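Local coordinates for Alr4995 protein (Nostoc sp., PDB 6LRF) that acts as a bifunctional enzyme, an arginine dihydrolase that is also an ornithine cyclodeaminase, at residues L124-E128 with G129-W133; P272-D275 with E276-A279; H529-E532 with Q533-G537; K559-N562 with T563-H567. All coordinates share one frame; numbering follows the deposited sequence.

Interaction 1 of 4, residues L124-E128 with G129-W133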
loop_
_atom_site.group_PDB
_atom_site.type_symbol
_atom_site.label_atom_id
_atom_site.label_comp_id
_atom_site.label_asym_id
_atom_site.label_seq_id
_atom_site.Cartn_x
_atom_site.Cartn_y
_atom_site.Cartn_z
ATOM N N LEU B 124 29.598 -38.378 -5.943
ATOM C CA LEU B 124 29.028 -39.681 -6.266
ATOM C C LEU B 124 29.311 -40.105 -7.691
ATOM O O LEU B 124 29.113 -39.344 -8.640
ATOM C CB LEU B 124 27.531 -39.670 -6.023
ATOM C CG LEU B 124 27.234 -39.565 -4.534
ATOM C CD1 LEU B 124 25.765 -39.375 -4.308
ATOM C CD2 LEU B 124 27.705 -40.840 -3.862
ATOM N N LEU B 125 29.766 -41.339 -7.835
ATOM C CA LEU B 125 30.084 -41.885 -9.147
ATOM C C LEU B 125 28.831 -42.250 -9.934
ATOM O O LEU B 125 27.863 -42.768 -9.391
ATOM C CB LEU B 125 30.972 -43.121 -9.004
ATOM C CG LEU B 125 32.409 -42.838 -8.568
ATOM C CD1 LEU B 125 33.070 -44.116 -8.026
ATOM C CD2 LEU B 125 33.218 -42.258 -9.727
ATOM N N ASP B 126 28.856 -41.949 -11.220
ATOM C CA ASP B 126 27.879 -42.506 -12.144
ATOM C C ASP B 126 28.039 -44.032 -12.077
ATOM O O ASP B 126 29.168 -44.529 -12.114
ATOM C CB ASP B 126 28.124 -41.951 -13.551
ATOM C CG ASP B 126 27.376 -42.708 -14.626
ATOM O OD1 ASP B 126 26.157 -42.478 -14.764
ATOM O OD2 ASP B 126 28.023 -43.511 -15.339
ATOM N N ARG B 127 26.942 -44.773 -11.936
ATOM C CA ARG B 127 27.059 -46.207 -11.628
ATOM C C ARG B 127 27.621 -47.030 -12.790
ATOM O O ARG B 127 28.172 -48.119 -12.590
ATOM C CB ARG B 127 25.717 -46.785 -11.185
ATOM C CG ARG B 127 25.230 -46.269 -9.835
ATOM C CD ARG B 127 26.356 -46.044 -8.828
ATOM N NE ARG B 127 27.224 -47.211 -8.669
ATOM C CZ ARG B 127 28.347 -47.224 -7.953
ATOM N NH1 ARG B 127 28.749 -46.140 -7.303
ATOM N NH2 ARG B 127 29.077 -48.328 -7.881
ATOM N N GLU B 128 27.502 -46.505 -14.002
ATOM C CA GLU B 128 28.167 -47.120 -15.146
ATOM C C GLU B 128 29.596 -46.549 -15.268
ATOM O O GLU B 128 30.296 -46.792 -16.254
ATOM C CB GLU B 128 27.338 -46.905 -16.426
ATOM C CG GLU B 128 25.917 -47.490 -16.310
ATOM C CD GLU B 128 24.916 -46.951 -17.345
ATOM O OE1 GLU B 128 25.131 -45.850 -17.907
ATOM O OE2 GLU B 128 23.896 -47.640 -17.589
ATOM N N GLY B 129 30.010 -45.794 -14.247
ATOM C CA GLY B 129 31.375 -45.303 -14.115
ATOM C C GLY B 129 31.853 -44.300 -15.155
ATOM O O GLY B 129 33.065 -44.184 -15.393
ATOM N N ARG B 130 30.923 -43.564 -15.766
ATOM C CA ARG B 130 31.275 -42.674 -16.881
ATOM C C ARG B 130 31.885 -41.348 -16.418
ATOM O O ARG B 130 32.767 -40.786 -17.081
ATOM C CB ARG B 130 30.037 -42.416 -17.748
ATOM C CG ARG B 130 29.492 -43.694 -18.429
ATOM C CD ARG B 130 28.118 -43.457 -19.044
ATOM N NE ARG B 130 27.116 -43.155 -18.026
ATOM C CZ ARG B 130 25.960 -42.549 -18.277
ATOM N NH1 ARG B 130 25.668 -42.182 -19.520
ATOM N NH2 ARG B 130 25.099 -42.302 -17.290
ATOM N N TRP B 131 31.407 -40.851 -15.282
ATOM C CA TRP B 131 31.907 -39.596 -14.727
ATOM C C TRP B 131 31.654 -39.552 -13.231
ATOM O O TRP B 131 30.985 -40.437 -12.672
ATOM C CB TRP B 131 31.242 -38.388 -15.403
ATOM C CG TRP B 131 29.742 -38.490 -15.439
ATOM C CD1 TRP B 131 28.874 -38.391 -14.377
ATOM C CD2 TRP B 131 28.934 -38.728 -16.595
ATOM N NE1 TRP B 131 27.575 -38.561 -14.812
ATOM C CE2 TRP B 131 27.587 -38.764 -16.168
ATOM C CE3 TRP B 131 29.218 -38.912 -17.954
ATOM C CZ2 TRP B 131 26.531 -38.973 -17.051
ATOM C CZ3 TRP B 131 28.173 -39.125 -18.825
ATOM C CH2 TRP B 131 26.844 -39.150 -18.372
ATOM N N LEU B 132 32.194 -38.519 -12.592
ATOM C CA LEU B 132 31.981 -38.258 -11.173
ATOM C C LEU B 132 31.154 -36.980 -10.970
ATOM O O LEU B 132 31.504 -35.914 -11.489
ATOM C CB LEU B 132 33.324 -38.115 -10.447
ATOM C CG LEU B 132 33.218 -37.707 -8.980
ATOM C CD1 LEU B 132 32.618 -38.841 -8.183
ATOM C CD2 LEU B 132 34.580 -37.299 -8.421
ATOM N N TRP B 133 30.072 -37.097 -10.210
ATOM C CA TRP B 133 29.297 -35.948 -9.773
ATOM C C TRP B 133 29.889 -35.402 -8.481
ATOM O O TRP B 133 29.939 -36.124 -7.500
ATOM C CB TRP B 133 27.840 -36.337 -9.520
ATOM C CG TRP B 133 27.061 -36.936 -10.695
ATOM C CD1 TRP B 133 26.770 -38.259 -10.906
ATOM C CD2 TRP B 133 26.407 -36.213 -11.746
ATOM N NE1 TRP B 133 26.004 -38.406 -12.043
ATOM C CE2 TRP B 133 25.763 -37.164 -12.574
ATOM C CE3 TRP B 133 26.315 -34.851 -12.078
ATOM C CZ2 TRP B 133 25.041 -36.800 -13.712
ATOM C CZ3 TRP B 133 25.591 -34.491 -13.205
ATOM C CH2 TRP B 133 24.967 -35.463 -14.011
#
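Leu-124 and Trp-133 form an antiparallel hydrogen-bonded pair and Leu-125 and Leu-132 the non-hydrogen-bonded pair after it, in a beta hairpin whose chain reverses through a type I turn from Asp-126 to Gly-129. Within the turn Gly-129 N donates to Asp-126 O, and Gly-129 itself has positive phi (66°). At the neck of the turn Asp-126 N donates to Trp-131 O at 3.0 Å.

Asp-126 is the hub of the side chains. With CG anti to N (chi1 167°) its carboxylate swings across to Arg-130, which grips it side-on: Arg-130 NH2 reaches Asp-126 OD1 at 2.7 Å on the syn side, and Arg-130 NE reaches Asp-126 OD2 at 2.9 Å from above the carboxylate plane. The backbone Arg-130 N donates to Asp-126 OD2 as well, on its anti side, so three N-H groups hold one carboxylate. Both oxygens lie near the guanidinium plane, although the two planes are turned 51° apart. Glu-128 adds a second negative charge over a guanidinium face, Glu-128 OE1 lying 3.3 Å from Arg-130 NE with no N-H aimed at it; Trp-131 CH2 lies over the rim of the opposite face. Asp-126 CB in turn sits over the Trp-131 five-membered ring, 3.9 Å from its centroid, a CH-pi contact. On the other face of the hairpin, Leu-125 CD2 packs on Leu-132 CD1 at 3.8 Å.

Strand 123-125 is one edge strand of its mixed sheet within the chain, and strand 132-136 pairs onward with strand 155-160, whose Leu-157 touches both tryptophans. Leu-125 and Leu-132 face strand 73-76, through Leu-76 and Leu-74.

Interaction 2 of 4, residues P272-D275 with E276-A279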
loop_
_atom_site.group_PDB
_atom_site.type_symbol
_atom_site.label_atom_id
_atom_site.label_comp_id
_atom_site.label_asym_id
_atom_site.label_seq_id
_atom_site.Cartn_x
_atom_site.Cartn_y
_atom_site.Cartn_z
ATOM N N PRO B 272 35.108 -50.310 -9.562
ATOM C CA PRO B 272 35.966 -50.641 -10.707
ATOM C C PRO B 272 36.122 -49.463 -11.666
ATOM O O PRO B 272 35.176 -48.700 -11.875
ATOM C CB PRO B 272 35.227 -51.810 -11.379
ATOM C CG PRO B 272 34.299 -52.358 -10.308
ATOM C CD PRO B 272 33.909 -51.166 -9.487
ATOM N N VAL B 273 37.315 -49.326 -12.233
ATOM C CA VAL B 273 37.629 -48.207 -13.109
ATOM C C VAL B 273 37.248 -48.556 -14.537
ATOM O O VAL B 273 37.658 -49.592 -15.064
ATOM C CB VAL B 273 39.122 -47.844 -13.040
ATOM C CG1 VAL B 273 39.475 -46.766 -14.061
ATOM C CG2 VAL B 273 39.485 -47.388 -11.638
ATOM N N ARG B 274 36.450 -47.702 -15.163
ATOM C CA ARG B 274 35.952 -47.980 -16.501
ATOM C C ARG B 274 37.050 -47.721 -17.543
ATOM O O ARG B 274 37.930 -46.871 -17.345
ATOM C CB ARG B 274 34.697 -47.136 -16.776
ATOM C CG ARG B 274 33.871 -47.581 -17.959
ATOM C CD ARG B 274 32.726 -46.625 -18.238
ATOM N NE ARG B 274 32.353 -46.631 -19.653
ATOM C CZ ARG B 274 31.174 -47.031 -20.127
ATOM N NH1 ARG B 274 30.946 -46.995 -21.433
ATOM N NH2 ARG B 274 30.222 -47.462 -19.301
ATOM N N ASP B 275 37.002 -48.490 -18.631
ATOM C CA ASP B 275 37.945 -48.388 -19.752
ATOM C C ASP B 275 38.283 -46.952 -20.190
ATOM O O ASP B 275 39.434 -46.505 -20.117
ATOM C CB ASP B 275 37.389 -49.155 -20.978
ATOM C CG ASP B 275 35.951 -48.719 -21.369
ATOM O OD1 ASP B 275 35.016 -48.833 -20.541
ATOM O OD2 ASP B 275 35.758 -48.207 -22.500
ATOM N N GLU B 276 37.255 -46.245 -20.638
ATOM C CA GLU B 276 37.421 -45.066 -21.471
ATOM C C GLU B 276 37.742 -43.800 -20.679
ATOM O O GLU B 276 38.314 -42.860 -21.232
ATOM C CB GLU B 276 36.152 -44.855 -22.313
ATOM C CG GLU B 276 36.304 -43.879 -23.474
ATOM C CD GLU B 276 35.419 -44.240 -24.661
ATOM O OE1 GLU B 276 35.361 -45.438 -25.020
ATOM O OE2 GLU B 276 34.776 -43.328 -25.228
ATOM N N VAL B 277 37.407 -43.780 -19.390
ATOM C CA VAL B 277 37.497 -42.538 -18.615
ATOM C C VAL B 277 38.910 -41.938 -18.543
ATOM O O VAL B 277 39.939 -42.625 -18.686
ATOM C CB VAL B 277 36.973 -42.717 -17.161
ATOM C CG1 VAL B 277 35.617 -43.397 -17.163
ATOM C CG2 VAL B 277 37.977 -43.457 -16.279
ATOM N N HIS B 278 38.926 -40.626 -18.349
ATOM C CA HIS B 278 40.142 -39.877 -18.132
ATOM C C HIS B 278 39.776 -38.543 -17.500
ATOM O O HIS B 278 38.627 -38.088 -17.605
ATOM C CB HIS B 278 40.928 -39.677 -19.439
ATOM C CG HIS B 278 40.200 -38.891 -20.487
ATOM N ND1 HIS B 278 39.188 -39.427 -21.258
ATOM C CD2 HIS B 278 40.367 -37.616 -20.920
ATOM C CE1 HIS B 278 38.753 -38.513 -22.109
ATOM N NE2 HIS B 278 39.452 -37.405 -21.923
ATOM N N ALA B 279 40.757 -37.946 -16.831
ATOM C CA ALA B 279 40.618 -36.657 -16.170
ATOM C C ALA B 279 40.006 -35.605 -17.081
ATOM O O ALA B 279 40.513 -35.325 -18.172
ATOM C CB ALA B 279 41.969 -36.172 -15.667
#
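Val-273 to Val-277 lie in a chain that runs extended through Arg-274, bends at Asp-275 and Glu-276 and extends again from Val-277. This is an irregular surface connection, without helix or strand, between strand 267-268 and strand 280-292. The bend brings Val-277 back to Val-273 and Arg-274.

Val-277 carries the apolar part of the contact and works with both branches. CG1, anti to the carbonyl carbon (chi1 -49°), rests on Arg-274 CB at 3.9 Å, whereas CG2 meets Arg-274 O at 3.6 Å and only loosely approaches Val-273 CG1, at 4.3 Å. The valine thus packs into the bend against Arg-274.

The polar side chains combine one hydrogen bond, one ion pair and one pair of like charges. Arg-274 runs extended from CG to NE, and its NH2 bonds Glu-128 O in the turn of the neighbouring hairpin. Its NE lies 3.6 Å from Asp-275 OD1, but the oxygen stands well out of the guanidinium plane, so the attraction is electrostatic and no N-H points along it. Asp-275 and Glu-276 run side by side with their carboxylate planes nearly perpendicular, 87° apart. Two acids this close would probably raise each other's affinity for a proton, an effect the arginine should partly offset. Farther along, Ala-279 N bonds Asp-153 OD1, tying the chain down again just before strand 280-292.

The two carboxylates come nearest at Asp-275 OD2 and Glu-276 OE1, 3.8 Å apart, and Asp-275 OD2 lies 3.4 Å from Glu-276 CB.

Interaction 3 of 4, residues H529-E532 with Q533-G537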
loop_
_atom_site.group_PDB
_atom_site.type_symbol
_atom_site.label_atom_id
_atom_site.label_comp_id
_atom_site.label_asym_id
_atom_site.label_seq_id
_atom_site.Cartn_x
_atom_site.Cartn_y
_atom_site.Cartn_z
ATOM N N HIS B 529 9.697 -13.921 -20.349
ATOM C CA HIS B 529 9.894 -14.445 -19.000
ATOM C C HIS B 529 9.498 -15.912 -18.892
ATOM O O HIS B 529 10.165 -16.686 -18.212
ATOM C CB HIS B 529 9.101 -13.619 -17.980
ATOM C CG HIS B 529 9.728 -12.302 -17.668
ATOM N ND1 HIS B 529 10.571 -12.119 -16.593
ATOM C CD2 HIS B 529 9.671 -11.111 -18.309
ATOM C CE1 HIS B 529 10.984 -10.864 -16.572
ATOM N NE2 HIS B 529 10.458 -10.233 -17.608
ATOM N N ASP B 530 8.400 -16.285 -19.542
ATOM C CA ASP B 530 7.950 -17.672 -19.530
ATOM C C ASP B 530 8.995 -18.559 -20.198
ATOM O O ASP B 530 9.354 -19.623 -19.683
ATOM C CB ASP B 530 6.613 -17.816 -20.244
ATOM C CG ASP B 530 6.215 -19.277 -20.463
ATOM O OD1 ASP B 530 5.908 -19.981 -19.465
ATOM O OD2 ASP B 530 6.172 -19.706 -21.636
ATOM N N ILE B 531 9.494 -18.109 -21.344
ATOM C CA ILE B 531 10.473 -18.900 -22.060
ATOM C C ILE B 531 11.775 -18.943 -21.254
ATOM O O ILE B 531 12.355 -20.000 -21.102
ATOM C CB ILE B 531 10.685 -18.361 -23.465
ATOM C CG1 ILE B 531 9.387 -18.550 -24.260
ATOM C CG2 ILE B 531 11.839 -19.086 -24.144
ATOM C CD1 ILE B 531 9.381 -17.945 -25.655
ATOM N N GLU B 532 12.194 -17.816 -20.678
ATOM C CA GLU B 532 13.407 -17.807 -19.857
ATOM C C GLU B 532 13.311 -18.771 -18.671
ATOM O O GLU B 532 14.247 -19.524 -18.399
ATOM C CB GLU B 532 13.711 -16.400 -19.340
ATOM C CG GLU B 532 15.098 -16.274 -18.722
ATOM C CD GLU B 532 15.271 -15.009 -17.888
ATOM O OE1 GLU B 532 14.446 -14.070 -17.990
ATOM O OE2 GLU B 532 16.233 -14.969 -17.100
ATOM N N GLN B 533 12.188 -18.742 -17.965
ATOM C CA GLN B 533 12.017 -19.588 -16.789
ATOM C C GLN B 533 12.095 -21.055 -17.170
ATOM O O GLN B 533 12.621 -21.873 -16.415
ATOM C CB GLN B 533 10.689 -19.296 -16.090
ATOM C CG GLN B 533 10.122 -20.484 -15.271
ATOM C CD GLN B 533 8.683 -20.250 -14.769
ATOM O OE1 GLN B 533 8.476 -19.541 -13.788
ATOM N NE2 GLN B 533 7.691 -20.852 -15.437
ATOM N N ASN B 534 11.589 -21.384 -18.351
ATOM C CA ASN B 534 11.511 -22.776 -18.760
ATOM C C ASN B 534 12.789 -23.282 -19.423
ATOM O O ASN B 534 13.121 -24.450 -19.302
ATOM C CB ASN B 534 10.304 -22.979 -19.683
ATOM C CG ASN B 534 9.007 -23.087 -18.904
ATOM O OD1 ASN B 534 8.650 -24.168 -18.444
ATOM N ND2 ASN B 534 8.323 -21.960 -18.707
HETATM N N MSE B 535 13.506 -22.402 -20.110
HETATM C CA MSE B 535 14.764 -22.774 -20.739
HETATM C C MSE B 535 15.931 -22.720 -19.759
HETATM O O MSE B 535 16.794 -23.594 -19.773
HETATM C CB MSE B 535 15.085 -21.857 -21.916
HETATM C CG MSE B 535 14.292 -22.085 -23.186
HETATM SE SE MSE B 535 14.939 -20.848 -24.569
HETATM C CE MSE B 535 16.780 -21.484 -24.655
HETATM N N MSE B 536 15.961 -21.683 -18.927
HETATM C CA MSE B 536 17.130 -21.388 -18.107
HETATM C C MSE B 536 16.888 -21.552 -16.611
HETATM O O MSE B 536 17.835 -21.467 -15.839
HETATM C CB MSE B 536 17.627 -19.950 -18.334
HETATM C CG MSE B 536 17.576 -19.416 -19.752
HETATM SE SE MSE B 536 19.056 -20.109 -20.785
HETATM C CE MSE B 536 20.528 -19.271 -19.867
ATOM N N GLY B 537 15.639 -21.744 -16.195
ATOM C CA GLY B 537 15.314 -21.760 -14.772
ATOM C C GLY B 537 15.456 -20.408 -14.075
ATOM O O GLY B 537 15.601 -20.339 -12.851
HETATM O O HOH W 1 5.881 -21.121 -17.229
#
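The last turns of helix 524-536, within the Rossmann-fold region, bring Asp-530 against Asn-534 and Ile-531 against Met-535, before Gly-537 leaves helical geometry with positive phi. Asp-530 O takes two donors from opposite faces of its carbonyl plane: the helical Asn-534 N at 3.1 Å and the side-chain Asn-534 ND2 at 2.7 Å, the latter almost straight (174°). With chi1 at -80° the asparagine amide folds back along the helix, and the carbonyl oxygen falls in its plane. A water bridges the same pair, giving a proton to Asp-530 OD1 and accepting one from Asn-534 ND2. Beyond it, Asp-530 bonds Val-583 N and Met-584 N, and Asn-534 OD1 meets Ser-581 OG.

An apolar pair follows on another side. Ile-531 and the selenomethionine Met-535 run side by side, Ile-531 CG2 touching Met-535 SE at 3.6 Å. Glu-532 CG lies 4.1 Å from Met-536 CG, while its carboxylate leads off to Thr-538, Leu-540 N and His-557.

A buried aspartate that takes N-H groups from the start of helix 583-589 is probably stabilised as the anion, while Asn-534 ND2 and the water tie Asp-530 to the next turn of its own helix.

Interaction 4 of 4, residues K559-N562 with T563-H567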
loop_
_atom_site.group_PDB
_atom_site.type_symbol
_atom_site.label_atom_id
_atom_site.label_comp_id
_atom_site.label_asym_id
_atom_site.label_seq_id
_atom_site.Cartn_x
_atom_site.Cartn_y
_atom_site.Cartn_z
ATOM N N LYS B 559 19.767 -13.470 -23.986
ATOM C CA LYS B 559 20.034 -14.725 -24.692
ATOM C C LYS B 559 18.760 -15.331 -25.226
ATOM O O LYS B 559 18.713 -15.813 -26.357
ATOM C CB LYS B 559 20.725 -15.749 -23.784
ATOM C CG LYS B 559 20.697 -17.160 -24.350
ATOM C CD LYS B 559 21.683 -18.089 -23.642
ATOM C CE LYS B 559 21.872 -19.382 -24.431
ATOM N NZ LYS B 559 23.112 -20.112 -24.021
ATOM N N VAL B 560 17.718 -15.328 -24.405
ATOM C CA VAL B 560 16.459 -15.909 -24.823
ATOM C C VAL B 560 15.878 -15.127 -25.997
ATOM O O VAL B 560 15.384 -15.711 -26.961
ATOM C CB VAL B 560 15.437 -15.950 -23.659
ATOM C CG1 VAL B 560 14.021 -16.218 -24.182
ATOM C CG2 VAL B 560 15.856 -16.999 -22.625
ATOM N N ILE B 561 15.944 -13.801 -25.915
ATOM C CA ILE B 561 15.375 -12.966 -26.965
ATOM C C ILE B 561 16.124 -13.205 -28.266
ATOM O O ILE B 561 15.512 -13.453 -29.310
ATOM C CB ILE B 561 15.409 -11.482 -26.583
ATOM C CG1 ILE B 561 14.393 -11.241 -25.445
ATOM C CG2 ILE B 561 15.100 -10.607 -27.808
ATOM C CD1 ILE B 561 14.432 -9.834 -24.850
ATOM N N ASN B 562 17.450 -13.162 -28.195
ATOM C CA ASN B 562 18.280 -13.442 -29.363
ATOM C C ASN B 562 18.042 -14.833 -29.974
ATOM O O ASN B 562 18.014 -15.001 -31.189
ATOM C CB ASN B 562 19.760 -13.305 -28.999
ATOM C CG ASN B 562 20.621 -13.183 -30.218
ATOM O OD1 ASN B 562 20.458 -12.239 -30.993
ATOM N ND2 ASN B 562 21.539 -14.138 -30.416
ATOM N N THR B 563 17.868 -15.836 -29.126
ATOM C CA THR B 563 17.651 -17.198 -29.608
ATOM C C THR B 563 16.320 -17.329 -30.354
ATOM O O THR B 563 16.247 -17.955 -31.418
ATOM C CB THR B 563 17.719 -18.197 -28.429
ATOM O OG1 THR B 563 19.022 -18.127 -27.839
ATOM C CG2 THR B 563 17.459 -19.616 -28.889
ATOM N N ILE B 564 15.257 -16.747 -29.808
ATOM C CA ILE B 564 13.963 -16.805 -30.490
ATOM C C ILE B 564 14.024 -16.024 -31.812
ATOM O O ILE B 564 13.509 -16.485 -32.825
ATOM C CB ILE B 564 12.806 -16.267 -29.601
ATOM C CG1 ILE B 564 12.767 -17.007 -28.253
ATOM C CG2 ILE B 564 11.457 -16.448 -30.302
ATOM C CD1 ILE B 564 12.687 -18.533 -28.382
ATOM N N ARG B 565 14.676 -14.858 -31.813
ATOM C CA ARG B 565 14.838 -14.100 -33.049
ATOM C C ARG B 565 15.612 -14.952 -34.074
ATOM O O ARG B 565 15.281 -14.944 -35.262
ATOM C CB ARG B 565 15.528 -12.752 -32.794
ATOM C CG ARG B 565 14.672 -11.751 -31.976
ATOM C CD ARG B 565 15.383 -10.404 -31.805
ATOM N NE ARG B 565 15.631 -9.770 -33.102
ATOM C CZ ARG B 565 14.760 -8.981 -33.728
ATOM N NH1 ARG B 565 13.589 -8.696 -33.159
ATOM N NH2 ARG B 565 15.058 -8.474 -34.918
ATOM N N ARG B 566 16.593 -15.730 -33.617
ATOM C CA ARG B 566 17.343 -16.572 -34.543
ATOM C C ARG B 566 16.468 -17.636 -35.190
ATOM O O ARG B 566 16.529 -17.838 -36.396
ATOM C CB ARG B 566 18.526 -17.248 -33.860
ATOM C CG ARG B 566 19.362 -18.051 -34.864
ATOM C CD ARG B 566 20.676 -18.505 -34.282
ATOM N NE ARG B 566 20.466 -19.451 -33.190
ATOM C CZ ARG B 566 20.783 -19.203 -31.920
ATOM N NH1 ARG B 566 21.335 -18.036 -31.590
ATOM N NH2 ARG B 566 20.552 -20.120 -30.981
ATOM N N HIS B 567 15.650 -18.310 -34.391
ATOM C CA HIS B 567 14.742 -19.338 -34.911
ATOM C C HIS B 567 13.589 -18.730 -35.710
ATOM O O HIS B 567 13.031 -19.388 -36.589
ATOM C CB HIS B 567 14.194 -20.189 -33.768
ATOM C CG HIS B 567 15.185 -21.172 -33.239
ATOM N ND1 HIS B 567 15.129 -22.518 -33.539
ATOM C CD2 HIS B 567 16.275 -21.005 -32.453
ATOM C CE1 HIS B 567 16.133 -23.139 -32.944
ATOM N NE2 HIS B 567 16.844 -22.244 -32.282
#
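Thr-563 folds its hydroxyl back onto Lys-559 O, where Thr-563 OG1 donates at 2.8 Å alongside the regular helical bond from Thr-563 N at 2.9 Å. The two donors arrive from opposite faces of the carbonyl plane. With OG1 anti to the carbonyl carbon (chi1 -61°), the hydroxyl lies beside the backbone N and so next to the same acceptor; Lys-559 CG runs alongside Thr-563 OG1 at 4.0 Å.

At the next position Ile-564 CG1 lies against Val-560 O at 3.2 Å and meets Val-560 CG1 loosely, at 4.3 Å. One residue on, Ile-561 and Arg-565 point the same way, Ile-561 CG2 meeting Arg-565 CD at 4.0 Å. Asn-562 crosses Arg-566 with the amide and guanidinium planes 71° apart, and the nearest nitrogens, Asn-562 ND2 and Arg-566 NH1, stand 4.1 Å apart.

Outside partners hold Asn-562 and Arg-565. Asn-562 OD1 receives Ala-376 N, and Arg-565 is held between Gly-374 O and Pro-605 O. Arg-566 has only a long, weak ion pair with Asp-378. On another side of helix 554-567, Val-560 and Ile-561 pack against helix 524-536.

The shared carbonyl lets threonine satisfy its own hydroxyl inside the helix, and Arg-565, bound to two carbonyl oxygens, joins the helix to the loops carrying Gly-374 and Pro-605 by neutral acceptors.

The four contacts follow one another along the chain and fall into two pairs. Interactions 1 and 2, with centres 10 Å apart, lie together: the hairpin turn of 124-133 is met by the surface loop 272-279, which leads into strand 280-292 of the same mixed sheet. Interactions 3 and 4, centres 12 Å apart, sit on helices 524-536 and 554-567, packed directly through Ile-531 and Val-560. Between the pairs lie 29 to 38 Å from centre to centre and no touch. Interaction 1 lies in the dimethylarginine dimethylhydrolase-like region and interactions 3 and 4 in the Rossmann-fold region, consistent with a two-function enzyme.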